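Long-range contacts in glycosyl hydrolase family 2, TIM barrel domain protein (Parabacteroides merdae ATCC 43184, PDB 6DXU), which probably hydrolyses beta-glucuronide conjugates, as a glycoside hydrolase family 2 beta-glucuronidase from a human gut bacterium: residues 33-38 and 67-72; 63-68 and 92-97; 189-194 and 339-344; 96-101 and 159-164. All blocks are in the same frame, centred on the assembly; numbering follows the deposited sequence.

Contact 1 of 4, residues 33-38 and 67-72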
loop_
_atom_site.group_PDB
_atom_site.type_symbol
_atom_site.label_atom_id
_atom_site.label_comp_id
_atom_site.label_asym_id
_atom_site.label_seq_id
_atom_site.Cartn_x
_atom_site.Cartn_y
_atom_site.Cartn_z
ATOM N N LEU D 33 4.091 32.170 -15.863
ATOM C CA LEU D 33 5.454 31.644 -15.919
ATOM C C LEU D 33 5.698 31.130 -17.328
ATOM O O LEU D 33 5.399 29.984 -17.652
ATOM C CB LEU D 33 5.649 30.540 -14.884
ATOM C CG LEU D 33 5.438 30.968 -13.442
ATOM C CD1 LEU D 33 5.556 29.732 -12.522
ATOM C CD2 LEU D 33 6.503 31.995 -13.088
ATOM N N THR D 34 6.226 31.988 -18.191
ATOM C CA THR D 34 6.416 31.584 -19.572
ATOM C C THR D 34 7.869 31.384 -19.964
ATOM O O THR D 34 8.145 30.542 -20.822
ATOM C CB THR D 34 5.771 32.603 -20.520
ATOM O OG1 THR D 34 6.384 33.876 -20.328
ATOM C CG2 THR D 34 4.246 32.719 -20.223
ATOM N N ASN D 35 8.806 32.096 -19.347
ATOM C CA ASN D 35 10.194 32.092 -19.796
ATOM C C ASN D 35 11.093 31.211 -18.924
ATOM O O ASN D 35 10.779 30.901 -17.777
ATOM C CB ASN D 35 10.733 33.518 -19.808
ATOM C CG ASN D 35 10.011 34.389 -20.808
ATOM O OD1 ASN D 35 9.890 34.025 -21.976
ATOM N ND2 ASN D 35 9.518 35.530 -20.359
ATOM N N ASN D 36 12.235 30.807 -19.495
ATOM C CA ASN D 36 13.310 30.144 -18.736
ATOM C C ASN D 36 12.895 28.759 -18.246
ATOM O O ASN D 36 13.186 28.372 -17.110
ATOM C CB ASN D 36 13.779 31.019 -17.570
ATOM C CG ASN D 36 14.263 32.379 -18.054
ATOM O OD1 ASN D 36 15.021 32.465 -19.021
ATOM N ND2 ASN D 36 13.784 33.442 -17.429
ATOM N N TRP D 37 12.209 28.014 -19.108
ATOM C CA TRP D 37 11.869 26.622 -18.850
ATOM C C TRP D 37 12.693 25.704 -19.741
ATOM O O TRP D 37 13.106 26.089 -20.836
ATOM C CB TRP D 37 10.382 26.364 -19.097
ATOM C CG TRP D 37 9.485 26.936 -18.031
ATOM C CD1 TRP D 37 8.938 28.184 -18.002
ATOM C CD2 TRP D 37 8.998 26.254 -16.867
ATOM N NE1 TRP D 37 8.162 28.335 -16.878
ATOM C CE2 TRP D 37 8.173 27.161 -16.167
ATOM C CE3 TRP D 37 9.192 24.973 -16.341
ATOM C CZ2 TRP D 37 7.531 26.825 -14.973
ATOM C CZ3 TRP D 37 8.556 24.635 -15.149
ATOM C CH2 TRP D 37 7.737 25.554 -14.479
ATOM N N GLU D 38 12.907 24.481 -19.267
ATOM C CA GLU D 38 13.460 23.415 -20.088
ATOM C C GLU D 38 12.547 22.202 -20.044
ATOM O O GLU D 38 11.902 21.922 -19.027
ATOM C CB GLU D 38 14.848 23.037 -19.626
ATOM C CG GLU D 38 15.852 24.163 -19.774
ATOM C CD GLU D 38 17.169 23.815 -19.116
ATOM O OE1 GLU D 38 18.102 23.410 -19.838
ATOM O OE2 GLU D 38 17.260 23.915 -17.871
ATOM N N PRO D 67 15.309 23.980 -24.292
ATOM C CA PRO D 67 14.716 25.219 -23.796
ATOM C C PRO D 67 13.370 25.464 -24.472
ATOM O O PRO D 67 13.247 25.294 -25.685
ATOM C CB PRO D 67 15.721 26.298 -24.152
ATOM C CG PRO D 67 16.629 25.640 -25.153
ATOM C CD PRO D 67 16.621 24.195 -24.942
ATOM N N VAL D 68 12.360 25.827 -23.672
ATOM C CA VAL D 68 11.015 26.088 -24.183
ATOM C C VAL D 68 10.437 27.324 -23.499
ATOM O O VAL D 68 10.868 27.731 -22.419
ATOM C CB VAL D 68 10.064 24.878 -23.982
ATOM C CG1 VAL D 68 10.552 23.674 -24.768
ATOM C CG2 VAL D 68 9.888 24.534 -22.496
ATOM N N THR D 69 9.460 27.934 -24.166
ATOM C CA THR D 69 8.619 28.984 -23.605
ATOM C C THR D 69 7.239 28.388 -23.370
ATOM O O THR D 69 6.681 27.763 -24.272
ATOM C CB THR D 69 8.520 30.183 -24.572
ATOM O OG1 THR D 69 9.831 30.710 -24.807
ATOM C CG2 THR D 69 7.644 31.290 -23.997
ATOM N N LEU D 70 6.665 28.604 -22.159
ATOM C CA LEU D 70 5.332 28.062 -21.921
ATOM C C LEU D 70 4.278 29.034 -22.440
ATOM O O LEU D 70 4.530 30.238 -22.546
ATOM C CB LEU D 70 5.113 27.806 -20.419
ATOM C CG LEU D 70 6.020 26.813 -19.695
ATOM C CD1 LEU D 70 5.485 26.568 -18.264
ATOM C CD2 LEU D 70 6.111 25.523 -20.475
ATOM N N PRO D 71 3.077 28.547 -22.799
ATOM C CA PRO D 71 2.610 27.159 -22.741
ATOM C C PRO D 71 3.274 26.271 -23.792
ATOM O O PRO D 71 3.753 26.751 -24.819
ATOM C CB PRO D 71 1.110 27.279 -22.989
ATOM C CG PRO D 71 0.975 28.505 -23.830
ATOM C CD PRO D 71 2.050 29.456 -23.336
ATOM N N HIS D 72 3.312 24.980 -23.498
ATOM C CA HIS D 72 4.051 24.012 -24.287
ATOM C C HIS D 72 3.287 22.705 -24.312
ATOM O O HIS D 72 2.713 22.297 -23.294
ATOM C CB HIS D 72 5.439 23.770 -23.692
ATOM C CG HIS D 72 6.205 22.673 -24.373
ATOM N ND1 HIS D 72 6.207 21.370 -23.924
ATOM C CD2 HIS D 72 6.992 22.694 -25.473
ATOM C CE1 HIS D 72 6.980 20.639 -24.708
ATOM N NE2 HIS D 72 7.458 21.416 -25.666
#

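Contact 2 of 4, residues 63-68 and 92-97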
loop_
_atom_site.group_PDB
_atom_site.type_symbol
_atom_site.label_atom_id
_atom_site.label_comp_id
_atom_site.label_asym_id
_atom_site.label_seq_id
_atom_site.Cartn_x
_atom_site.Cartn_y
_atom_site.Cartn_z
ATOM N N PRO D 63 20.408 13.262 -19.901
ATOM C CA PRO D 63 19.964 13.689 -21.233
ATOM C C PRO D 63 19.943 15.206 -21.381
ATOM O O PRO D 63 19.941 15.929 -20.383
ATOM C CB PRO D 63 18.552 13.108 -21.342
ATOM C CG PRO D 63 18.089 12.996 -19.940
ATOM C CD PRO D 63 19.314 12.653 -19.127
ATOM N N ILE D 64 19.969 15.669 -22.622
ATOM C CA ILE D 64 19.975 17.095 -22.922
ATOM C C ILE D 64 18.532 17.586 -22.966
ATOM O O ILE D 64 17.700 17.034 -23.695
ATOM C CB ILE D 64 20.698 17.361 -24.254
ATOM C CG1 ILE D 64 22.164 16.891 -24.148
ATOM C CG2 ILE D 64 20.608 18.862 -24.634
ATOM C CD1 ILE D 64 22.829 16.626 -25.483
ATOM N N TRP D 65 18.238 18.632 -22.203
ATOM C CA TRP D 65 16.904 19.201 -22.172
ATOM C C TRP D 65 16.761 20.249 -23.270
ATOM O O TRP D 65 17.747 20.765 -23.797
ATOM C CB TRP D 65 16.626 19.829 -20.795
ATOM C CG TRP D 65 16.576 18.856 -19.638
ATOM C CD1 TRP D 65 17.556 17.977 -19.255
ATOM C CD2 TRP D 65 15.503 18.696 -18.696
ATOM N NE1 TRP D 65 17.147 17.270 -18.144
ATOM C CE2 TRP D 65 15.891 17.693 -17.784
ATOM C CE3 TRP D 65 14.243 19.297 -18.546
ATOM C CZ2 TRP D 65 15.078 17.287 -16.727
ATOM C CZ3 TRP D 65 13.427 18.889 -17.487
ATOM C CH2 TRP D 65 13.847 17.885 -16.601
ATOM N N GLN D 66 15.523 20.570 -23.624
ATOM C CA GLN D 66 15.253 21.560 -24.671
ATOM C C GLN D 66 14.716 22.834 -24.068
ATOM O O GLN D 66 13.666 22.791 -23.371
ATOM C CB GLN D 66 14.258 20.997 -25.676
ATOM C CG GLN D 66 13.605 22.021 -26.561
ATOM C CD GLN D 66 12.734 21.358 -27.598
ATOM O OE1 GLN D 66 12.221 20.262 -27.364
ATOM N NE2 GLN D 66 12.396 22.103 -28.655
ATOM N N PRO D 67 15.309 23.980 -24.292
ATOM C CA PRO D 67 14.716 25.219 -23.796
ATOM C C PRO D 67 13.370 25.464 -24.472
ATOM O O PRO D 67 13.247 25.294 -25.685
ATOM C CB PRO D 67 15.721 26.298 -24.152
ATOM C CG PRO D 67 16.629 25.640 -25.153
ATOM C CD PRO D 67 16.621 24.195 -24.942
ATOM N N VAL D 68 12.360 25.827 -23.672
ATOM C CA VAL D 68 11.015 26.088 -24.183
ATOM C C VAL D 68 10.437 27.324 -23.499
ATOM O O VAL D 68 10.868 27.731 -22.419
ATOM C CB VAL D 68 10.064 24.878 -23.982
ATOM C CG1 VAL D 68 10.552 23.674 -24.768
ATOM C CG2 VAL D 68 9.888 24.534 -22.496
ATOM N N TRP D 92 9.113 15.957 -18.591
ATOM C CA TRP D 92 9.441 16.794 -17.450
ATOM C C TRP D 92 9.687 18.237 -17.874
ATOM O O TRP D 92 10.182 18.498 -18.969
ATOM C CB TRP D 92 10.672 16.274 -16.749
ATOM C CG TRP D 92 10.425 15.070 -15.873
ATOM C CD1 TRP D 92 10.330 13.761 -16.272
ATOM C CD2 TRP D 92 10.270 15.074 -14.452
ATOM N NE1 TRP D 92 10.132 12.942 -15.172
ATOM C CE2 TRP D 92 10.104 13.726 -14.042
ATOM C CE3 TRP D 92 10.277 16.085 -13.477
ATOM C CZ2 TRP D 92 9.926 13.372 -12.713
ATOM C CZ3 TRP D 92 10.106 15.721 -12.149
ATOM C CH2 TRP D 92 9.928 14.380 -11.782
ATOM N N TYR D 93 9.375 19.169 -16.968
ATOM C CA TYR D 93 9.723 20.576 -17.127
ATOM C C TYR D 93 10.502 21.017 -15.899
ATOM O O TYR D 93 10.208 20.582 -14.792
ATOM C CB TYR D 93 8.466 21.471 -17.256
ATOM C CG TYR D 93 7.588 21.161 -18.442
ATOM C CD1 TYR D 93 7.764 21.825 -19.646
ATOM C CD2 TYR D 93 6.567 20.224 -18.345
ATOM C CE1 TYR D 93 6.953 21.551 -20.747
ATOM C CE2 TYR D 93 5.748 19.942 -19.426
ATOM C CZ TYR D 93 5.942 20.619 -20.625
ATOM O OH TYR D 93 5.142 20.359 -21.713
ATOM N N LYS D 94 11.468 21.908 -16.075
ATOM C CA LYS D 94 12.128 22.472 -14.905
ATOM C C LYS D 94 12.420 23.945 -15.133
ATOM O O LYS D 94 12.689 24.375 -16.257
ATOM C CB LYS D 94 13.434 21.739 -14.552
ATOM C CG LYS D 94 14.534 21.866 -15.586
ATOM C CD LYS D 94 15.752 20.999 -15.209
ATOM C CE LYS D 94 16.859 21.180 -16.245
ATOM N NZ LYS D 94 18.072 20.359 -15.929
ATOM N N THR D 95 12.377 24.706 -14.039
ATOM C CA THR D 95 12.754 26.115 -14.041
ATOM C C THR D 95 13.369 26.425 -12.681
ATOM O O THR D 95 13.279 25.633 -11.737
ATOM C CB THR D 95 11.550 27.031 -14.337
ATOM O OG1 THR D 95 12.002 28.356 -14.670
ATOM C CG2 THR D 95 10.603 27.117 -13.137
ATOM N N LEU D 96 14.012 27.575 -12.589
ATOM C CA LEU D 96 14.469 28.102 -11.311
ATOM C C LEU D 96 13.585 29.313 -11.030
ATOM O O LEU D 96 13.692 30.336 -11.716
ATOM C CB LEU D 96 15.950 28.475 -11.384
ATOM C CG LEU D 96 16.913 27.326 -11.714
ATOM C CD1 LEU D 96 18.348 27.816 -11.856
ATOM C CD2 LEU D 96 16.816 26.222 -10.669
ATOM N N LEU D 97 12.766 29.226 -9.982
ATOM C CA LEU D 97 11.766 30.254 -9.728
ATOM C C LEU D 97 12.403 31.370 -8.946
ATOM O O LEU D 97 13.019 31.126 -7.910
ATOM C CB LEU D 97 10.597 29.718 -8.911
ATOM C CG LEU D 97 9.498 28.901 -9.551
ATOM C CD1 LEU D 97 8.552 28.423 -8.439
ATOM C CD2 LEU D 97 8.784 29.826 -10.498
#

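Contact 3 of 4, residues 189-194 and 339-344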
loop_
_atom_site.group_PDB
_atom_site.type_symbol
_atom_site.label_atom_id
_atom_site.label_comp_id
_atom_site.label_asym_id
_atom_site.label_seq_id
_atom_site.Cartn_x
_atom_site.Cartn_y
_atom_site.Cartn_z
ATOM N N GLY D 189 1.492 17.793 -21.481
ATOM C CA GLY D 189 2.386 18.885 -21.147
ATOM C C GLY D 189 1.680 20.067 -20.503
ATOM O O GLY D 189 0.476 20.056 -20.242
ATOM N N LEU D 190 2.476 21.111 -20.255
ATOM C CA LEU D 190 2.005 22.343 -19.616
ATOM C C LEU D 190 1.406 23.254 -20.688
ATOM O O LEU D 190 1.916 24.333 -21.009
ATOM C CB LEU D 190 3.148 23.021 -18.864
ATOM C CG LEU D 190 3.635 22.294 -17.594
ATOM C CD1 LEU D 190 4.890 22.956 -16.976
ATOM C CD2 LEU D 190 2.525 22.202 -16.553
ATOM N N TYR D 191 0.292 22.788 -21.259
ATOM C CA TYR D 191 -0.219 23.396 -22.480
ATOM C C TYR D 191 -1.217 24.526 -22.237
ATOM O O TYR D 191 -1.669 25.148 -23.206
ATOM C CB TYR D 191 -0.835 22.335 -23.400
ATOM C CG TYR D 191 -1.777 21.317 -22.771
ATOM C CD1 TYR D 191 -1.637 19.953 -23.046
ATOM C CD2 TYR D 191 -2.857 21.716 -21.996
ATOM C CE1 TYR D 191 -2.538 19.012 -22.518
ATOM C CE2 TYR D 191 -3.751 20.794 -21.455
ATOM C CZ TYR D 191 -3.592 19.446 -21.722
ATOM O OH TYR D 191 -4.484 18.537 -21.190
ATOM N N ARG D 192 -1.559 24.824 -20.984
ATOM C CA ARG D 192 -2.229 26.071 -20.645
ATOM C C ARG D 192 -1.357 26.790 -19.630
ATOM O O ARG D 192 -0.509 26.174 -18.985
ATOM C CB ARG D 192 -3.631 25.854 -20.047
ATOM C CG ARG D 192 -4.625 25.187 -20.983
ATOM C CD ARG D 192 -6.016 25.238 -20.355
ATOM N NE ARG D 192 -6.937 24.323 -21.029
ATOM C CZ ARG D 192 -7.942 23.703 -20.424
ATOM N NH1 ARG D 192 -8.149 23.894 -19.126
ATOM N NH2 ARG D 192 -8.728 22.893 -21.118
ATOM N N TYR D 193 -1.574 28.097 -19.499
ATOM C CA TYR D 193 -0.725 28.924 -18.650
ATOM C C TYR D 193 -0.597 28.356 -17.251
ATOM O O TYR D 193 -1.574 27.915 -16.638
ATOM C CB TYR D 193 -1.279 30.340 -18.537
ATOM C CG TYR D 193 -1.167 31.133 -19.814
ATOM C CD1 TYR D 193 0.079 31.400 -20.384
ATOM C CD2 TYR D 193 -2.300 31.587 -20.466
ATOM C CE1 TYR D 193 0.184 32.121 -21.567
ATOM C CE2 TYR D 193 -2.200 32.323 -21.658
ATOM C CZ TYR D 193 -0.962 32.581 -22.192
ATOM O OH TYR D 193 -0.855 33.299 -23.372
ATOM N N LEU D 194 0.617 28.441 -16.733
ATOM C CA LEU D 194 0.915 28.150 -15.345
ATOM C C LEU D 194 1.223 29.484 -14.687
ATOM O O LEU D 194 2.128 30.196 -15.131
ATOM C CB LEU D 194 2.104 27.189 -15.234
ATOM C CG LEU D 194 2.734 27.012 -13.841
ATOM C CD1 LEU D 194 1.682 26.557 -12.820
ATOM C CD2 LEU D 194 3.899 26.012 -13.895
ATOM N N VAL D 339 1.606 24.413 -32.432
ATOM C CA VAL D 339 1.666 24.436 -30.972
ATOM C C VAL D 339 0.790 23.369 -30.325
ATOM O O VAL D 339 0.844 23.185 -29.106
ATOM C CB VAL D 339 1.268 25.828 -30.439
ATOM C CG1 VAL D 339 2.197 26.894 -30.970
ATOM C CG2 VAL D 339 -0.187 26.138 -30.776
ATOM N N ALA D 340 -0.023 22.665 -31.116
ATOM C CA ALA D 340 -0.971 21.663 -30.578
ATOM C C ALA D 340 -1.836 22.370 -29.537
ATOM O O ALA D 340 -2.365 23.460 -29.817
ATOM C CB ALA D 340 -0.219 20.425 -30.063
ATOM N N GLN D 341 -1.982 21.828 -28.320
ATOM C CA GLN D 341 -2.905 22.429 -27.360
ATOM C C GLN D 341 -2.385 23.742 -26.772
ATOM O O GLN D 341 -3.168 24.479 -26.162
ATOM C CB GLN D 341 -3.226 21.432 -26.227
ATOM C CG GLN D 341 -4.372 21.928 -25.316
ATOM C CD GLN D 341 -5.155 20.791 -24.685
ATOM O OE1 GLN D 341 -4.833 19.614 -24.868
ATOM N NE2 GLN D 341 -6.192 21.140 -23.933
ATOM N N ALA D 342 -1.103 24.074 -26.961
ATOM C CA ALA D 342 -0.477 25.220 -26.285
ATOM C C ALA D 342 -0.779 26.563 -26.975
ATOM O O ALA D 342 0.116 27.298 -27.403
ATOM C CB ALA D 342 1.024 24.981 -26.195
ATOM N N MET D 343 -2.063 26.907 -27.039
ATOM C CA MET D 343 -2.465 28.200 -27.607
ATOM C C MET D 343 -2.254 29.331 -26.609
ATOM O O MET D 343 -2.459 29.162 -25.402
ATOM C CB MET D 343 -3.927 28.163 -28.035
ATOM C CG MET D 343 -4.191 27.152 -29.146
ATOM S SD MET D 343 -5.900 27.171 -29.722
ATOM C CE MET D 343 -5.964 28.762 -30.562
ATOM N N THR D 344 -1.851 30.496 -27.117
ATOM C CA THR D 344 -1.681 31.672 -26.284
ATOM C C THR D 344 -2.996 32.444 -26.184
ATOM O O THR D 344 -3.940 32.221 -26.941
ATOM C CB THR D 344 -0.607 32.593 -26.846
ATOM O OG1 THR D 344 -1.053 33.102 -28.110
ATOM C CG2 THR D 344 0.731 31.845 -26.993
HETATM O O HOH W 1 -3.406 27.132 -23.918
#

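Contact 4 of 4, residues 96-101 and 159-164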
loop_
_atom_site.group_PDB
_atom_site.type_symbol
_atom_site.label_atom_id
_atom_site.label_comp_id
_atom_site.label_asym_id
_atom_site.label_seq_id
_atom_site.Cartn_x
_atom_site.Cartn_y
_atom_site.Cartn_z
ATOM N N LEU D 96 14.012 27.575 -12.589
ATOM C CA LEU D 96 14.469 28.102 -11.311
ATOM C C LEU D 96 13.585 29.313 -11.030
ATOM O O LEU D 96 13.692 30.336 -11.716
ATOM C CB LEU D 96 15.950 28.475 -11.384
ATOM C CG LEU D 96 16.913 27.326 -11.714
ATOM C CD1 LEU D 96 18.348 27.816 -11.856
ATOM C CD2 LEU D 96 16.816 26.222 -10.669
ATOM N N LEU D 97 12.766 29.226 -9.982
ATOM C CA LEU D 97 11.766 30.254 -9.728
ATOM C C LEU D 97 12.403 31.370 -8.946
ATOM O O LEU D 97 13.019 31.126 -7.910
ATOM C CB LEU D 97 10.597 29.718 -8.911
ATOM C CG LEU D 97 9.498 28.901 -9.551
ATOM C CD1 LEU D 97 8.552 28.423 -8.439
ATOM C CD2 LEU D 97 8.784 29.826 -10.498
ATOM N N ALA D 98 12.214 32.596 -9.428
ATOM C CA ALA D 98 12.623 33.788 -8.704
ATOM C C ALA D 98 11.447 34.235 -7.848
ATOM O O ALA D 98 10.519 34.874 -8.340
ATOM C CB ALA D 98 13.030 34.876 -9.698
ATOM N N ILE D 99 11.498 33.948 -6.555
ATOM C CA ILE D 99 10.375 34.213 -5.664
ATOM C C ILE D 99 10.673 35.444 -4.831
ATOM O O ILE D 99 11.755 35.551 -4.234
ATOM C CB ILE D 99 10.081 33.004 -4.756
ATOM C CG1 ILE D 99 9.673 31.794 -5.615
ATOM C CG2 ILE D 99 9.036 33.389 -3.719
ATOM C CD1 ILE D 99 9.472 30.518 -4.825
ATOM N N ASP D 100 9.716 36.373 -4.796
ATOM C CA ASP D 100 9.804 37.552 -3.936
ATOM C C ASP D 100 8.352 37.990 -3.714
ATOM O O ASP D 100 7.806 38.768 -4.498
ATOM C CB ASP D 100 10.633 38.655 -4.569
ATOM C CG ASP D 100 10.895 39.822 -3.616
ATOM O OD1 ASP D 100 11.820 40.614 -3.886
ATOM O OD2 ASP D 100 10.184 39.938 -2.593
ATOM N N ASN D 101 7.763 37.517 -2.632
ATOM C CA ASN D 101 6.339 37.744 -2.392
ATOM C C ASN D 101 6.107 39.185 -1.966
ATOM O O ASN D 101 6.679 39.622 -0.963
ATOM C CB ASN D 101 5.833 36.768 -1.319
ATOM C CG ASN D 101 4.315 36.672 -1.281
ATOM O OD1 ASN D 101 3.605 37.617 -1.632
ATOM N ND2 ASN D 101 3.812 35.522 -0.872
ATOM N N LYS D 159 21.457 29.816 -5.912
ATOM C CA LYS D 159 21.719 31.244 -6.067
ATOM C C LYS D 159 20.468 32.071 -5.793
ATOM O O LYS D 159 20.201 33.072 -6.461
ATOM C CB LYS D 159 22.312 31.538 -7.446
ATOM C CG LYS D 159 23.665 30.823 -7.607
ATOM C CD LYS D 159 24.249 30.977 -8.996
ATOM C CE LYS D 159 25.605 30.283 -9.093
ATOM N NZ LYS D 159 26.122 30.272 -10.496
ATOM N N GLY D 160 19.710 31.654 -4.778
ATOM C CA GLY D 160 18.529 32.363 -4.336
ATOM C C GLY D 160 17.246 31.968 -5.025
ATOM O O GLY D 160 16.167 32.376 -4.574
ATOM N N LYS D 161 17.316 31.189 -6.093
ATOM C CA LYS D 161 16.101 30.741 -6.756
ATOM C C LYS D 161 15.665 29.387 -6.207
ATOM O O LYS D 161 16.388 28.741 -5.459
ATOM C CB LYS D 161 16.294 30.679 -8.264
ATOM C CG LYS D 161 16.571 32.054 -8.883
ATOM C CD LYS D 161 16.726 31.947 -10.384
ATOM C CE LYS D 161 17.005 33.310 -10.998
ATOM N NZ LYS D 161 17.056 33.231 -12.485
ATOM N N VAL D 162 14.450 28.981 -6.563
ATOM C CA VAL D 162 13.847 27.748 -6.066
ATOM C C VAL D 162 13.618 26.819 -7.253
ATOM O O VAL D 162 12.911 27.189 -8.194
ATOM C CB VAL D 162 12.523 28.014 -5.333
ATOM C CG1 VAL D 162 11.888 26.692 -4.874
ATOM C CG2 VAL D 162 12.748 28.977 -4.159
ATOM N N PRO D 163 14.177 25.607 -7.259
ATOM C CA PRO D 163 13.956 24.716 -8.399
ATOM C C PRO D 163 12.546 24.150 -8.340
ATOM O O PRO D 163 12.137 23.539 -7.348
ATOM C CB PRO D 163 15.021 23.620 -8.218
ATOM C CG PRO D 163 15.333 23.632 -6.770
ATOM C CD PRO D 163 15.066 25.015 -6.244
ATOM N N LEU D 164 11.827 24.326 -9.434
ATOM C CA LEU D 164 10.489 23.801 -9.626
ATOM C C LEU D 164 10.594 22.794 -10.756
ATOM O O LEU D 164 11.067 23.136 -11.843
ATOM C CB LEU D 164 9.512 24.932 -9.985
ATOM C CG LEU D 164 8.101 24.516 -10.394
ATOM C CD1 LEU D 164 7.405 23.785 -9.266
ATOM C CD2 LEU D 164 7.271 25.739 -10.839
HETATM O O HOH W 2 14.915 31.807 -13.654
HETATM O O HOH W 3 13.372 32.399 -5.193
#

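Contact 1 of 4, residues 33-38 and 67-72
Trp37 and Glu38 pair antiparallel with Val68 and Pro67, and the chain before Trp37 stays close enough for Thr34 to bind Leu70. Trp37 with Val68 is the hydrogen-bonded pair: Val68 N reaches Trp37 O at 2.9 Å. Glu38 with Pro67 is non-hydrogen-bonded, so this pairing asks no N-H of the proline. Further back, Leu70 N meets Thr34 O at 2.8 Å. Asn36, with left-handed backbone angles, leads the loop into the strand.

Leu70 and Trp37 make the main side-chain contact. Leu70 CD1 sits over one face of the Trp37 indole, 3.5 Å from the centroid of the five-membered ring and 15° off the normal. Leu70 CG lies over Trp37 CD1. With chi2 of Trp37 at 89°, the ring plane is about perpendicular to the plane through its CA, CB and CG, and one face meets Leu70. The strands belong to the six-stranded antiparallel sheet of the sugar-binding domain, a beta sandwich in which 66-68 is an outermost strand within this chain. Trp37 points into the core, where Leu164, Ile166 and Leu194 also touch it.

Leu33 CB lies in plane at the indole edge, and Trp37 NE1 makes a weak bond to Leu33 O. That oxygen also has Leu70 CB and CD1 beside it, each at 3.5 Å. On the outer side, Thr69 CG2 packs on Thr34 O at 3.3 Å, while Thr34 CB and CG2 both lie beside Leu70 O. Val68 CG2 touches Trp37 CB at 3.9 Å.

Contact 2 of 4, residues 63-68 and 92-97
Trp65 and Lys94 form the tight part of this contact, the lysine chain being laid over one face of the indole. The lysine begins with CG between its backbone N and carbonyl carbon (chi1 65°) and is extended from there to NZ. This carries it along the whole ring system. CG lies near Trp65 CZ3 at 3.7 Å. CD stands 3.8 Å from the centroid of the six-membered ring, almost on the normal. CE follows over the middle of the indole. NZ ends 3.9 Å from the centroid of the five-membered ring, 10° off the normal, as a cation-pi contact. CG and CD thus cover the benzene part, CE the shared bond and the ammonium group the pyrrole part.

The far end of the indole also packs closely. Trp65 CH2 comes to 3.6 Å from Trp92 CB, and Trp65 CZ3 lies 3.6 Å from Trp92 O. The Trp92 ring itself leads away, and its NE1 bonds Asp43.

The contact is looser at Val68, whose CG2 is 4.5 Å from Tyr93 CD1, at the edge of the tyrosine ring. The tyrosine hydroxyl bonds His72 ND1 and Leu190 N. Trp65 and Lys94 are both partly exposed. Next to Trp65, Ile64 N bonds Asn85 of a second subunit.

The backbones stay well apart, 8.9 Å between the CA atoms of Trp65 and Tyr93, because strand 37-41 runs between strands 66-68 and 90-97. The arrangement is a Trp-Lys cation-pi pair reaching across an intervening strand on one face of the antiparallel sheet in the sugar-binding domain.

Contact 3 of 4, residues 189-194 and 339-344
Gln341 lays its side chain flat on the ring of Tyr191. CB starts over the base of the ring, 3.7 Å from Tyr191 CG. CG, anti to the glutamine's backbone N (chi1 -171°), continues over the face, 3.8 Å from the ring centroid. CD follows, 3.5 Å from Tyr191 CE2. The amide ends as a stacked plate, its plane only 8° from that of the ring. OE1 lies over Tyr191 CE1 at 3.3 Å. NE2 lies over the other side of the ring, near CE2, and bonds Glu334.

The opposite face of the Tyr191 ring carries Gly189 O, so the ring is sandwiched between a backbone carbonyl and the amide. The Tyr191 hydroxyl bonds Gly134 O, which further fixes the ring. Arg192 forms a salt bridge with the same Glu334, so Arg192 and Gln341 share one carboxylate across the contact.

The backbones meet at Ala342, whose CA makes a straight C-H...O contact with Tyr191 O at 3.3 Å. A water lies 2.7 Å from both Tyr191 O and Met343 O and can donate to either. Farther along, Tyr193 OH sits 3.4 Å from Thr344 CA and bonds Glu345 N.

Val339 to Ala342 form a type II' turn, and Ala342 centres an inverse gamma turn. Thr344 then N-caps helix 345-357 by bonding Met347 N. The contact is a buried domain interface: a loop of the sugar-binding domain closes on the loop between barrel strand 323-331 and the helix that follows it in the TIM barrel.

Contact 4 of 4, residues 96-101 and 159-164
Leu97 and Val162 form an antiparallel hydrogen-bonded pair where strands 90-97 and 162-169 lie side by side in the sheet of the sugar-binding beta sandwich. Leu97 N reaches Val162 O at 2.7 Å. Val162 N returns to Leu97 O at 2.9 Å.

The side chains separate onto two faces. Leu97 and Val162 share the buried one. Leu97 CD1 slants across the Leu164 side chain, 3.8 Å from its CD2. Ile99, beyond the strand, turns its end back so that CD1 meets Val162 CG2 at 3.7 Å. Val146 and Phe149 of helix 143-150 cover this Ile99-Val162 pair.

On the other face, Leu96 lies across Pro163, its CD2 4.0 Å from Pro163 CB. Lys161 runs extended past Leu96, its CD 3.7 Å from Leu96 CB. Leu96 and Lys161 are exposed here, while Pro163 is buried against Phe158 and Tyr124.

Two waters bridge the segments. One takes the Ile99 N-H and donates to Leu97 O and Gly160 O. The other accepts from Lys161 NZ at 2.8 Å and donates to Leu96 O at 2.7 Å.

In the fold
Contacts 1, 2 and 4 lie in the same sheet of the sugar-binding domain. Contacts 1 and 2 share Pro67 and Val68, with centres 8 Å apart. Contacts 2 and 4 share Leu96 and Leu97, with centres 15 Å apart, and Thr95 N probably bonds Leu164 O at 3.0 Å. Contact 3 joins this domain to the barrel. Its centre is 10 Å from that of contact 1, to which it is linked through His72 N and Leu190 O at 2.9 Å. The Tyr93 hydroxyl bridges contact 2 to both of these contacts, although the centres of contacts 2 and 3 are 16 Å apart. A bound sodium ion lies about 12 Å from the Tyr191 side chain.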